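Local coordinates for proton-dependent oligopeptide transporter family protein (PDB 6EI3) that belongs to the POT family of the major facilitator superfamily and probably couples peptide transport to proton movement across the membrane, at residues Arg71-Lys75 and Tyr76-Ile80; Ser123-Val126 and Asp127-Gln131; Val432-Ser435 and Phe436-Leu439. One frame throughout, in Å; residues are numbered along the deposited sequence.

Each of the three contacts is a local turn, its two segments joined end to end, so none closes a long loop and none nests in or crosses another. Going from the N terminus, contact 1 is a sharp bend within helix 62-95, contact 2 the end of the short helix 121-127 where it runs into a loop, and contact 3, far along the chain, a regular turn of helix 430-456. The first two touch: a salt bridge joins K75 to D127, and F124 packs against K75 and Y76, tying helix 62-95 to helix 121-127. Contact 3 remains apart, its nearest atoms about 10 Å from contact 1 and about 8 Å from contact 2.

Contact 1 (Arg71-Lys75 and Tyr76-Ile80); sequences RFFGK and YTTII. With 78M ((2S)-2,3-dihydroxypropyl(7Z)-pentadec-7-enoate), chain B.
The carbonyl oxygen of G74 is gripped twice by T78, by its hydroxyl in a bond of 2.7 Å from OG1 to O and by its backbone N in a weak one. With OG1 beside its own backbone N (chi1 -50°), T78 turns its hydroxyl back to G74, where it also meets F73 CB at 3.6 Å. The chain bends sharply here, the short axes of 71-75 and 76-80 making 74°. At the bend F73 O takes hydrogen bonds from two waters, one accepting from T77 N and the other meeting T77 OG1. Regular winding resumes where I79 N donates to K75 O at 2.9 Å. T77 OG1 also shares a hydrogen bond of 2.7 Å with O21 of the bound monoacylglycerol, and O21 lies at the edge of the Y76 ring, 3.3 Å from CE2. The sequence and the bend are consistent with the signature motif A of the major facilitator superfamily, which joins its second and third transmembrane helices. Around the bend, I79 packs on F124 of helix 121-127 and on F186 of helix 168-188, while Y76 reaches W187 of the latter.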
ATOM      1  N   ARG A  71       0.974  22.739   4.418  1.00 37.63           N
ATOM      2  CA  ARG A  71       1.377  23.720   5.421  1.00 38.44           C
ATOM      3  C   ARG A  71       2.403  24.707   4.927  1.00 41.59           C
ATOM      4  O   ARG A  71       2.580  25.725   5.587  1.00 42.03           O
ATOM      5  CB  ARG A  71       1.845  23.037   6.733  1.00 37.43           C
ATOM      6  CG  ARG A  71       0.753  22.197   7.411  1.00 50.59           C
ATOM      7  CD  ARG A  71      -0.319  23.036   8.100  1.00 61.06           C
ATOM      8  NE  ARG A  71      -1.646  22.415   8.031  1.00 70.58           N
ATOM      9  CZ  ARG A  71      -2.682  22.905   7.347  1.00 85.78           C
ATOM     10  NH1 ARG A  71      -2.558  24.032   6.650  1.00 67.02           N
ATOM     11  NH2 ARG A  71      -3.848  22.273   7.358  1.00 75.00           N
ATOM     12  N   PHE A  72       3.072  24.452   3.784  1.00 36.25           N
ATOM     13  CA  PHE A  72       4.092  25.406   3.345  1.00 36.99           C
ATOM     14  C   PHE A  72       4.133  25.768   1.862  1.00 38.81           C
ATOM     15  O   PHE A  72       4.195  26.954   1.541  1.00 38.10           O
ATOM     16  CB  PHE A  72       5.511  24.924   3.752  1.00 39.17           C
ATOM     17  CG  PHE A  72       5.704  24.602   5.216  1.00 42.06           C
ATOM     18  CD1 PHE A  72       5.866  25.615   6.154  1.00 47.56           C
ATOM     19  CD2 PHE A  72       5.693  23.285   5.661  1.00 44.10           C
ATOM     20  CE1 PHE A  72       6.020  25.316   7.517  1.00 49.51           C
ATOM     21  CE2 PHE A  72       5.860  22.983   7.020  1.00 47.96           C
ATOM     22  CZ  PHE A  72       6.022  24.000   7.939  1.00 47.55           C
ATOM     23  N   PHE A  73       4.209  24.769   0.960  1.00 32.88           N
ATOM     24  CA  PHE A  73       4.526  25.084  -0.418  1.00 32.62           C
ATOM     25  C   PHE A  73       3.438  24.943  -1.455  1.00 34.06           C
ATOM     26  O   PHE A  73       3.667  25.339  -2.598  1.00 33.92           O
ATOM     27  CB  PHE A  73       5.732  24.240  -0.863  1.00 33.87           C
ATOM     28  CG  PHE A  73       6.883  24.195   0.118  1.00 36.48           C
ATOM     29  CD1 PHE A  73       7.670  25.318   0.345  1.00 40.94           C
ATOM     30  CD2 PHE A  73       7.225  23.007   0.761  1.00 39.57           C
ATOM     31  CE1 PHE A  73       8.762  25.263   1.221  1.00 42.77           C
ATOM     32  CE2 PHE A  73       8.312  22.957   1.645  1.00 42.47           C
ATOM     33  CZ  PHE A  73       9.076  24.081   1.859  1.00 41.35           C
ATOM     34  N   GLY A  74       2.307  24.357  -1.108  1.00 28.03           N
ATOM     35  CA  GLY A  74       1.292  24.102  -2.121  1.00 27.84           C
ATOM     36  C   GLY A  74       1.680  22.846  -2.893  1.00 29.56           C
ATOM     37  O   GLY A  74       2.819  22.390  -2.819  1.00 28.64           O
ATOM     38  N   LYS A  75       0.752  22.280  -3.620  1.00 25.99           N
ATOM     39  CA  LYS A  75       0.932  21.010  -4.327  1.00 24.70           C
ATOM     40  C   LYS A  75       1.872  21.066  -5.522  1.00 26.81           C
ATOM     41  O   LYS A  75       2.665  20.143  -5.688  1.00 24.63           O
ATOM     42  CB  LYS A  75      -0.433  20.447  -4.733  1.00 26.17           C
ATOM     43  CG  LYS A  75      -1.261  20.001  -3.529  1.00 34.00           C
ATOM     44  CD  LYS A  75      -2.657  19.585  -3.940  1.00 38.62           C
ATOM     45  CE  LYS A  75      -3.614  19.879  -2.823  1.00 48.37           C
ATOM     46  NZ  LYS A  75      -4.576  20.941  -3.193  1.00 47.51           N
ATOM     47  N   TYR A  76       1.803  22.127  -6.352  1.00 24.32           N
ATOM     48  CA  TYR A  76       2.703  22.226  -7.511  1.00 25.30           C
ATOM     49  C   TYR A  76       4.187  22.108  -7.134  1.00 28.95           C
ATOM     50  O   TYR A  76       4.901  21.292  -7.723  1.00 27.27           O
ATOM     51  CB  TYR A  76       2.487  23.520  -8.338  1.00 26.64           C
ATOM     52  CG  TYR A  76       3.519  23.630  -9.439  1.00 28.39           C
ATOM     53  CD1 TYR A  76       3.431  22.841 -10.584  1.00 30.79           C
ATOM     54  CD2 TYR A  76       4.642  24.438  -9.289  1.00 29.61           C
ATOM     55  CE1 TYR A  76       4.421  22.877 -11.568  1.00 31.55           C
ATOM     56  CE2 TYR A  76       5.631  24.494 -10.270  1.00 30.56           C
ATOM     57  CZ  TYR A  76       5.511  23.717 -11.413  1.00 36.71           C
ATOM     58  OH  TYR A  76       6.485  23.748 -12.372  1.00 33.88           O
ATOM     59  N   THR A  77       4.653  22.975  -6.212  1.00 25.64           N
ATOM     60  CA  THR A  77       6.064  23.016  -5.783  1.00 26.15           C
ATOM     61  C   THR A  77       6.508  21.695  -5.149  1.00 28.40           C
ATOM     62  O   THR A  77       7.601  21.221  -5.431  1.00 26.98           O
ATOM     63  CB  THR A  77       6.280  24.217  -4.848  1.00 32.18           C
ATOM     64  OG1 THR A  77       6.005  25.398  -5.596  1.00 29.92           O
ATOM     65  CG2 THR A  77       7.702  24.292  -4.271  1.00 31.63           C
ATOM     66  N   THR A  78       5.666  21.125  -4.297  1.00 26.33           N
ATOM     67  CA  THR A  78       5.952  19.882  -3.589  1.00 26.07           C
ATOM     68  C   THR A  78       6.074  18.733  -4.595  1.00 27.83           C
ATOM     69  O   THR A  78       7.044  17.971  -4.523  1.00 26.85           O
ATOM     70  CB  THR A  78       4.908  19.663  -2.489  1.00 29.28           C
ATOM     71  OG1 THR A  78       4.808  20.867  -1.729  1.00 28.42           O
ATOM     72  CG2 THR A  78       5.276  18.508  -1.551  1.00 26.39           C
ATOM     73  N   ILE A  79       5.153  18.672  -5.584  1.00 23.97           N
ATOM     74  CA  ILE A  79       5.203  17.649  -6.633  1.00 22.64           C
ATOM     75  C   ILE A  79       6.515  17.753  -7.398  1.00 27.57           C
ATOM     76  O   ILE A  79       7.180  16.735  -7.590  1.00 28.02           O
ATOM     77  CB  ILE A  79       3.962  17.638  -7.599  1.00 24.56           C
ATOM     78  CG1 ILE A  79       2.691  17.174  -6.846  1.00 23.91           C
ATOM     79  CG2 ILE A  79       4.249  16.681  -8.812  1.00 23.69           C
ATOM     80  CD1 ILE A  79       1.327  17.564  -7.531  1.00 26.61           C
ATOM     81  N   ILE A  80       6.880  18.964  -7.827  1.00 26.60           N
ATOM     82  CA  ILE A  80       8.103  19.220  -8.590  1.00 28.87           C
ATOM     83  C   ILE A  80       9.359  18.739  -7.850  1.00 36.28           C
ATOM     84  O   ILE A  80      10.170  18.026  -8.438  1.00 35.40           O
ATOM     85  CB  ILE A  80       8.196  20.725  -9.020  1.00 33.21           C
ATOM     86  CG1 ILE A  80       7.337  21.005 -10.268  1.00 33.93           C
ATOM     87  CG2 ILE A  80       9.654  21.187  -9.250  1.00 35.86           C
ATOM     88  CD1 ILE A  80       7.841  20.410 -11.657  1.00 32.20           C
TER
HETATM   89  O21 78M B 601       7.468  25.791  -7.864  1.00 82.45           O
HETATM   90  C20 78M B 601       8.663  26.337  -7.323  1.00 84.56           C
HETATM   91  C18 78M B 601       9.842  25.431  -7.593  1.00 84.27           C
HETATM   92  O19 78M B 601      10.932  25.792  -6.736  1.00 84.47           O
HETATM   93  C17 78M B 601      10.283  25.479  -9.035  1.00 85.40           C
HETATM   94  O2  78M B 601      11.275  24.434  -9.176  1.00 85.15           O
HETATM   95  C1  78M B 601      11.691  24.137 -10.413  1.00 85.89           C
HETATM   96  O1  78M B 601      11.221  24.615 -11.414  1.00 88.17           O
HETATM   97  C2  78M B 601      12.826  23.150 -10.377  1.00 83.44           C
HETATM   98  C3  78M B 601      13.263  22.605 -11.736  1.00 81.11           C
HETATM   99  C4  78M B 601      12.265  21.636 -12.361  1.00 76.80           C
HETATM  100  C5  78M B 601      12.777  20.939 -13.608  1.00 75.30           C
HETATM  101  C6  78M B 601      11.686  20.257 -14.427  1.00 72.80           C
HETATM  102  C7  78M B 601      12.206  19.257 -15.420  1.00 72.15           C
HETATM  103  C8  78M B 601      12.641  19.468 -16.658  1.00 73.78           C
HETATM  104  C9  78M B 601      12.752  20.770 -17.406  1.00 75.89           C
HETATM  105  C10 78M B 601      13.241  20.589 -18.850  1.00 76.85           C
HETATM  106  C11 78M B 601      12.159  20.149 -19.829  1.00 76.73           C
HETATM  107  C12 78M B 601      12.682  19.501 -21.104  1.00 78.17           C
HETATM  108  C13 78M B 601      11.607  19.243 -22.157  1.00 79.16           C
HETATM  109  C15 78M B 601      11.798  16.812 -22.955  1.00 76.49           C
HETATM  110  C14 78M B 601      12.012  18.288 -23.278  1.00 79.25           C
HETATM  111  O   HOH W   1       2.924  25.251  -5.199  1.00 31.84           O
HETATM  112  O   HOH W   2       5.587  27.217  -3.143  1.00 38.50           O

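Contact 2 (Ser123-Val126 and Asp127-Gln131); sequences SFMV and DQFDQ
Two torsions fold Q128 back over the turn before it: CG stands beside the backbone N (chi1 -53°), and a further bend at chi2 (-48°) swings the amide to F124. This is the C-terminal end of helix 121-127, where the bonding narrows to 3-10-type i to i+3 bonds and Q128 adds a side-chain-to-backbone hydrogen bond as the chain leaves for a loop. Q128 NE2 donates to F124 O at 2.9 Å in a nearly straight bond (167° at the hydrogen), and the acceptor lies in the plane of the amide. The same nitrogen stands above the centre of the F124 ring, 3.6 Å from the ring plane, with ring and amide planes 47° apart. The other end of the amide is also held: OE1 accepts from V194 N and from Q3 NE2. These two bonds and the one from NE2 fix which way the amide is turned, and the buried group has both polar atoms engaged.

The backbone tightens as the helix gives out. D127 N still reaches S123 O, four residues back, but Q128 N bonds to M125 O and F129 N to V126 O, each only three residues back. The D127 carboxylate lies back beside the S123 carbonyl, and OD2 forms a salt bridge with K75 NZ of helix 62-95.

Farther round, M125 and F129 form a Met-aromatic contact in which the sulfur approaches the ring at its edge, with SD 3.7 Å from CE1 of F129 and 5.0 Å from the ring centroid. I7 of helix 4-22 and F141 of helix 137-165 also pack on M125. Two carbonyl oxygens also lie at the edge of the F129 ring: V126 O in its plane, and M125 O 3.6 Å from F129 CD1.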
ATOM      1  N   SER A 123      -5.389  15.199  -5.845  1.00 32.07           N
ATOM      2  CA  SER A 123      -5.920  16.431  -5.240  1.00 31.33           C
ATOM      3  C   SER A 123      -5.607  17.658  -6.122  1.00 31.51           C
ATOM      4  O   SER A 123      -6.470  18.514  -6.304  1.00 31.05           O
ATOM      5  CB  SER A 123      -5.314  16.620  -3.851  1.00 34.00           C
ATOM      6  OG  SER A 123      -5.900  17.755  -3.239  1.00 48.03           O
ATOM      7  N   PHE A 124      -4.369  17.740  -6.674  1.00 25.80           N
ATOM      8  CA  PHE A 124      -3.968  18.848  -7.569  1.00 24.51           C
ATOM      9  C   PHE A 124      -4.763  18.796  -8.865  1.00 28.32           C
ATOM     10  O   PHE A 124      -5.060  19.833  -9.447  1.00 28.68           O
ATOM     11  CB  PHE A 124      -2.459  18.787  -7.862  1.00 24.67           C
ATOM     12  CG  PHE A 124      -1.895  19.959  -8.635  1.00 26.01           C
ATOM     13  CD1 PHE A 124      -1.842  21.229  -8.066  1.00 29.16           C
ATOM     14  CD2 PHE A 124      -1.313  19.772  -9.884  1.00 26.93           C
ATOM     15  CE1 PHE A 124      -1.281  22.304  -8.759  1.00 30.75           C
ATOM     16  CE2 PHE A 124      -0.781  20.852 -10.593  1.00 29.83           C
ATOM     17  CZ  PHE A 124      -0.741  22.104 -10.013  1.00 29.48           C
ATOM     18  N   MET A 125      -5.088  17.581  -9.334  1.00 26.38           N
ATOM     19  CA  MET A 125      -5.896  17.420 -10.552  1.00 26.59           C
ATOM     20  C   MET A 125      -7.309  18.014 -10.321  1.00 30.83           C
ATOM     21  O   MET A 125      -7.814  18.722 -11.185  1.00 32.41           O
ATOM     22  CB  MET A 125      -5.994  15.928 -10.936  1.00 27.50           C
ATOM     23  CG  MET A 125      -6.803  15.690 -12.214  1.00 31.60           C
ATOM     24  SD  MET A 125      -8.581  15.520 -11.877  1.00 36.15           S
ATOM     25  CE  MET A 125      -8.615  13.832 -11.145  1.00 31.93           C
ATOM     26  N   VAL A 126      -7.966  17.657  -9.194  1.00 29.12           N
ATOM     27  CA  VAL A 126      -9.321  18.149  -8.868  1.00 30.97           C
ATOM     28  C   VAL A 126      -9.331  19.707  -8.802  1.00 35.46           C
ATOM     29  O   VAL A 126     -10.268  20.327  -9.302  1.00 35.27           O
ATOM     30  CB  VAL A 126      -9.900  17.486  -7.584  1.00 35.08           C
ATOM     31  CG1 VAL A 126     -11.303  18.009  -7.259  1.00 35.35           C
ATOM     32  CG2 VAL A 126      -9.924  15.968  -7.708  1.00 33.99           C
ATOM     33  N   ASP A 127      -8.247  20.319  -8.259  1.00 32.41           N
ATOM     34  CA  ASP A 127      -8.055  21.785  -8.158  1.00 32.80           C
ATOM     35  C   ASP A 127      -8.153  22.483  -9.520  1.00 36.92           C
ATOM     36  O   ASP A 127      -8.449  23.662  -9.559  1.00 37.51           O
ATOM     37  CB  ASP A 127      -6.654  22.115  -7.582  1.00 32.94           C
ATOM     38  CG  ASP A 127      -6.451  21.830  -6.107  1.00 41.67           C
ATOM     39  OD1 ASP A 127      -7.446  21.504  -5.418  1.00 41.93           O
ATOM     40  OD2 ASP A 127      -5.287  21.923  -5.637  1.00 39.97           O
ATOM     41  N   GLN A 128      -7.859  21.777 -10.623  1.00 33.09           N
ATOM     42  CA  GLN A 128      -7.875  22.366 -11.967  1.00 33.29           C
ATOM     43  C   GLN A 128      -9.270  22.681 -12.486  1.00 39.45           C
ATOM     44  O   GLN A 128      -9.391  23.441 -13.442  1.00 37.73           O
ATOM     45  CB  GLN A 128      -7.097  21.500 -12.967  1.00 33.65           C
ATOM     46  CG  GLN A 128      -5.661  21.162 -12.516  1.00 29.46           C
ATOM     47  CD  GLN A 128      -4.910  22.378 -12.029  1.00 37.00           C
ATOM     48  OE1 GLN A 128      -4.810  23.387 -12.727  1.00 31.17           O
ATOM     49  NE2 GLN A 128      -4.421  22.330 -10.788  1.00 28.64           N
ATOM     50  N   PHE A 129     -10.315  22.115 -11.843  1.00 39.29           N
ATOM     51  CA  PHE A 129     -11.728  22.328 -12.185  1.00 40.96           C
ATOM     52  C   PHE A 129     -12.323  23.412 -11.288  1.00 49.21           C
ATOM     53  O   PHE A 129     -12.138  23.359 -10.069  1.00 47.68           O
ATOM     54  CB  PHE A 129     -12.525  21.013 -11.995  1.00 41.30           C
ATOM     55  CG  PHE A 129     -12.126  19.916 -12.950  1.00 42.00           C
ATOM     56  CD1 PHE A 129     -11.100  19.031 -12.630  1.00 42.46           C
ATOM     57  CD2 PHE A 129     -12.773  19.767 -14.173  1.00 44.22           C
ATOM     58  CE1 PHE A 129     -10.725  18.020 -13.515  1.00 42.43           C
ATOM     59  CE2 PHE A 129     -12.400  18.750 -15.061  1.00 46.02           C
ATOM     60  CZ  PHE A 129     -11.375  17.886 -14.725  1.00 43.05           C
ATOM     61  N   ASP A 130     -13.080  24.366 -11.868  1.00 52.38           N
ATOM     62  CA  ASP A 130     -13.737  25.401 -11.055  1.00 54.93           C
ATOM     63  C   ASP A 130     -14.728  24.747 -10.072  1.00 60.24           C
ATOM     64  O   ASP A 130     -15.228  23.662 -10.361  1.00 58.46           O
ATOM     65  CB  ASP A 130     -14.371  26.510 -11.911  1.00 59.21           C
ATOM     66  CG  ASP A 130     -15.538  26.080 -12.777  1.00 77.05           C
ATOM     67  OD1 ASP A 130     -16.669  26.013 -12.253  1.00 79.23           O
ATOM     68  OD2 ASP A 130     -15.334  25.893 -14.000  1.00 84.29           O
ATOM     69  N   GLN A 131     -14.926  25.359  -8.885  1.00 59.47           N
ATOM     70  CA  GLN A 131     -15.742  24.863  -7.766  1.00 60.11           C
ATOM     71  C   GLN A 131     -17.173  24.392  -8.152  1.00 66.31           C
ATOM     72  O   GLN A 131     -17.732  23.545  -7.447  1.00 66.23           O
ATOM     73  CB  GLN A 131     -15.791  25.915  -6.638  1.00 62.40           C
ATOM     74  CG  GLN A 131     -15.732  25.333  -5.226  1.00 69.90           C
ATOM     75  CD  GLN A 131     -14.363  24.873  -4.778  1.00 84.16           C
ATOM     76  OE1 GLN A 131     -13.340  25.529  -5.003  1.00 81.67           O
ATOM     77  NE2 GLN A 131     -14.325  23.765  -4.058  1.00 72.26           N
TER

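Contact 3 (Val432-Ser435 and Phe436-Leu439); sequences VVMS and FWYL
A Met-aromatic contact one helical turn long, between M434 and Y438, marks this stretch of helix 430-456, one of the membrane helices of the major facilitator fold. The methionine chain is bent at chi2 (65°) and again at chi3, which carries its end forward, along the helix, to the side chains of W437 and Y438. The sulfur sits obliquely to the tyrosine ring, SD being 5.2 Å from the centroid, and it is the carbons on its two sides that touch. M434 CG meets the far end of the ring, 3.8 Å from CZ of Y438. The terminal methyl does double duty, with CE 3.7 Å from CE1 of Y438 and 3.6 Å from CD1 of W437, so that one methyl touches both aromatic side chains. The near end of the tyrosine leans over the backbone: M434 O lies over one face of the ring, 3.3 Å from CD2 of Y438, while the same oxygen accepts the backbone N-H of that residue.

Elsewhere on the turn, V432 puts its CG1 over one face of the F436 ring, 4.3 Å from CZ. S435 turns its hydroxyl back to G431 O, and the backbone bonds run unbroken from residue to residue four apart.

Three helices pack against this turn. M434 packs on I418 and Y422 of helix 400-424, W437 sets its indole against F296 and F303 of helix 281-306, and S435, Y438 and L439 meet P62 and L63 of helix 62-95, joining the later part of the chain to the earlier.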
ATOM      1  N   VAL A 432      -7.424  12.568   6.034  1.00 44.33           N
ATOM      2  CA  VAL A 432      -7.084  11.730   7.188  1.00 43.35           C
ATOM      3  C   VAL A 432      -7.357  10.258   6.830  1.00 43.27           C
ATOM      4  O   VAL A 432      -6.544   9.391   7.157  1.00 41.93           O
ATOM      5  CB  VAL A 432      -7.863  12.171   8.465  1.00 48.46           C
ATOM      6  CG1 VAL A 432      -7.518  11.291   9.668  1.00 48.27           C
ATOM      7  CG2 VAL A 432      -7.606  13.641   8.786  1.00 49.22           C
ATOM      8  N   VAL A 433      -8.521   9.981   6.189  1.00 37.29           N
ATOM      9  CA  VAL A 433      -8.905   8.635   5.743  1.00 34.66           C
ATOM     10  C   VAL A 433      -7.816   8.081   4.821  1.00 35.78           C
ATOM     11  O   VAL A 433      -7.359   6.953   5.011  1.00 31.55           O
ATOM     12  CB  VAL A 433     -10.290   8.618   5.049  1.00 37.29           C
ATOM     13  CG1 VAL A 433     -10.531   7.292   4.328  1.00 35.98           C
ATOM     14  CG2 VAL A 433     -11.409   8.907   6.042  1.00 37.52           C
ATOM     15  N   MET A 434      -7.408   8.891   3.837  1.00 35.34           N
ATOM     16  CA  MET A 434      -6.389   8.531   2.868  1.00 36.76           C
ATOM     17  C   MET A 434      -5.022   8.273   3.515  1.00 35.27           C
ATOM     18  O   MET A 434      -4.365   7.300   3.158  1.00 32.16           O
ATOM     19  CB  MET A 434      -6.310   9.556   1.734  1.00 41.24           C
ATOM     20  CG  MET A 434      -5.881   8.935   0.444  1.00 48.97           C
ATOM     21  SD  MET A 434      -7.112   7.728  -0.155  1.00 57.59           S
ATOM     22  CE  MET A 434      -6.039   6.522  -0.764  1.00 52.85           C
ATOM     23  N   SER A 435      -4.620   9.109   4.481  1.00 32.04           N
ATOM     24  CA  SER A 435      -3.360   8.922   5.197  1.00 32.53           C
ATOM     25  C   SER A 435      -3.371   7.565   5.911  1.00 37.11           C
ATOM     26  O   SER A 435      -2.402   6.823   5.788  1.00 36.79           O
ATOM     27  CB  SER A 435      -3.124  10.055   6.196  1.00 37.22           C
ATOM     28  OG  SER A 435      -2.907  11.283   5.516  1.00 46.15           O
ATOM     29  N   PHE A 436      -4.492   7.216   6.583  1.00 32.55           N
ATOM     30  CA  PHE A 436      -4.646   5.943   7.291  1.00 32.74           C
ATOM     31  C   PHE A 436      -4.646   4.761   6.329  1.00 33.25           C
ATOM     32  O   PHE A 436      -4.183   3.684   6.716  1.00 33.04           O
ATOM     33  CB  PHE A 436      -5.935   5.908   8.136  1.00 36.30           C
ATOM     34  CG  PHE A 436      -5.961   6.604   9.483  1.00 40.64           C
ATOM     35  CD1 PHE A 436      -4.815   7.192  10.010  1.00 44.13           C
ATOM     36  CD2 PHE A 436      -7.140   6.660  10.231  1.00 45.49           C
ATOM     37  CE1 PHE A 436      -4.851   7.863  11.238  1.00 46.85           C
ATOM     38  CE2 PHE A 436      -7.174   7.321  11.471  1.00 49.86           C
ATOM     39  CZ  PHE A 436      -6.028   7.913  11.968  1.00 48.24           C
ATOM     40  N   TRP A 437      -5.224   4.938   5.114  1.00 27.60           N
ATOM     41  CA  TRP A 437      -5.261   3.888   4.076  1.00 27.20           C
ATOM     42  C   TRP A 437      -3.850   3.594   3.575  1.00 28.66           C
ATOM     43  O   TRP A 437      -3.487   2.430   3.450  1.00 26.75           O
ATOM     44  CB  TRP A 437      -6.198   4.257   2.908  1.00 25.47           C
ATOM     45  CG  TRP A 437      -6.430   3.135   1.926  1.00 26.48           C
ATOM     46  CD1 TRP A 437      -6.162   3.153   0.587  1.00 28.97           C
ATOM     47  CD2 TRP A 437      -7.038   1.857   2.196  1.00 26.52           C
ATOM     48  NE1 TRP A 437      -6.576   1.973   0.002  1.00 27.68           N
ATOM     49  CE2 TRP A 437      -7.109   1.158   0.969  1.00 29.70           C
ATOM     50  CE3 TRP A 437      -7.549   1.238   3.356  1.00 28.87           C
ATOM     51  CZ2 TRP A 437      -7.616  -0.146   0.879  1.00 29.22           C
ATOM     52  CZ3 TRP A 437      -8.066  -0.049   3.260  1.00 29.98           C
ATOM     53  CH2 TRP A 437      -8.101  -0.722   2.032  1.00 29.91           C
ATOM     54  N   TYR A 438      -3.036   4.641   3.328  1.00 25.20           N
ATOM     55  CA  TYR A 438      -1.640   4.448   2.914  1.00 25.05           C
ATOM     56  C   TYR A 438      -0.863   3.706   4.000  1.00 27.89           C
ATOM     57  O   TYR A 438      -0.119   2.785   3.692  1.00 27.69           O
ATOM     58  CB  TYR A 438      -0.948   5.788   2.625  1.00 26.78           C
ATOM     59  CG  TYR A 438      -1.504   6.516   1.428  1.00 28.74           C
ATOM     60  CD1 TYR A 438      -1.850   5.828   0.268  1.00 30.33           C
ATOM     61  CD2 TYR A 438      -1.635   7.899   1.430  1.00 29.72           C
ATOM     62  CE1 TYR A 438      -2.359   6.499  -0.844  1.00 32.99           C
ATOM     63  CE2 TYR A 438      -2.123   8.581   0.316  1.00 30.29           C
ATOM     64  CZ  TYR A 438      -2.487   7.877  -0.816  1.00 39.16           C
ATOM     65  OH  TYR A 438      -2.946   8.546  -1.925  1.00 44.97           O
ATOM     66  N   LEU A 439      -1.085   4.070   5.263  1.00 24.39           N
ATOM     67  CA  LEU A 439      -0.437   3.414   6.390  1.00 25.66           C
ATOM     68  C   LEU A 439      -0.862   1.944   6.535  1.00 29.30           C
ATOM     69  O   LEU A 439      -0.122   1.178   7.132  1.00 29.38           O
ATOM     70  CB  LEU A 439      -0.658   4.190   7.706  1.00 26.78           C
ATOM     71  CG  LEU A 439      -0.021   5.590   7.783  1.00 32.96           C
ATOM     72  CD1 LEU A 439      -0.393   6.280   9.103  1.00 33.16           C
ATOM     73  CD2 LEU A 439       1.512   5.540   7.596  1.00 37.41           C
TER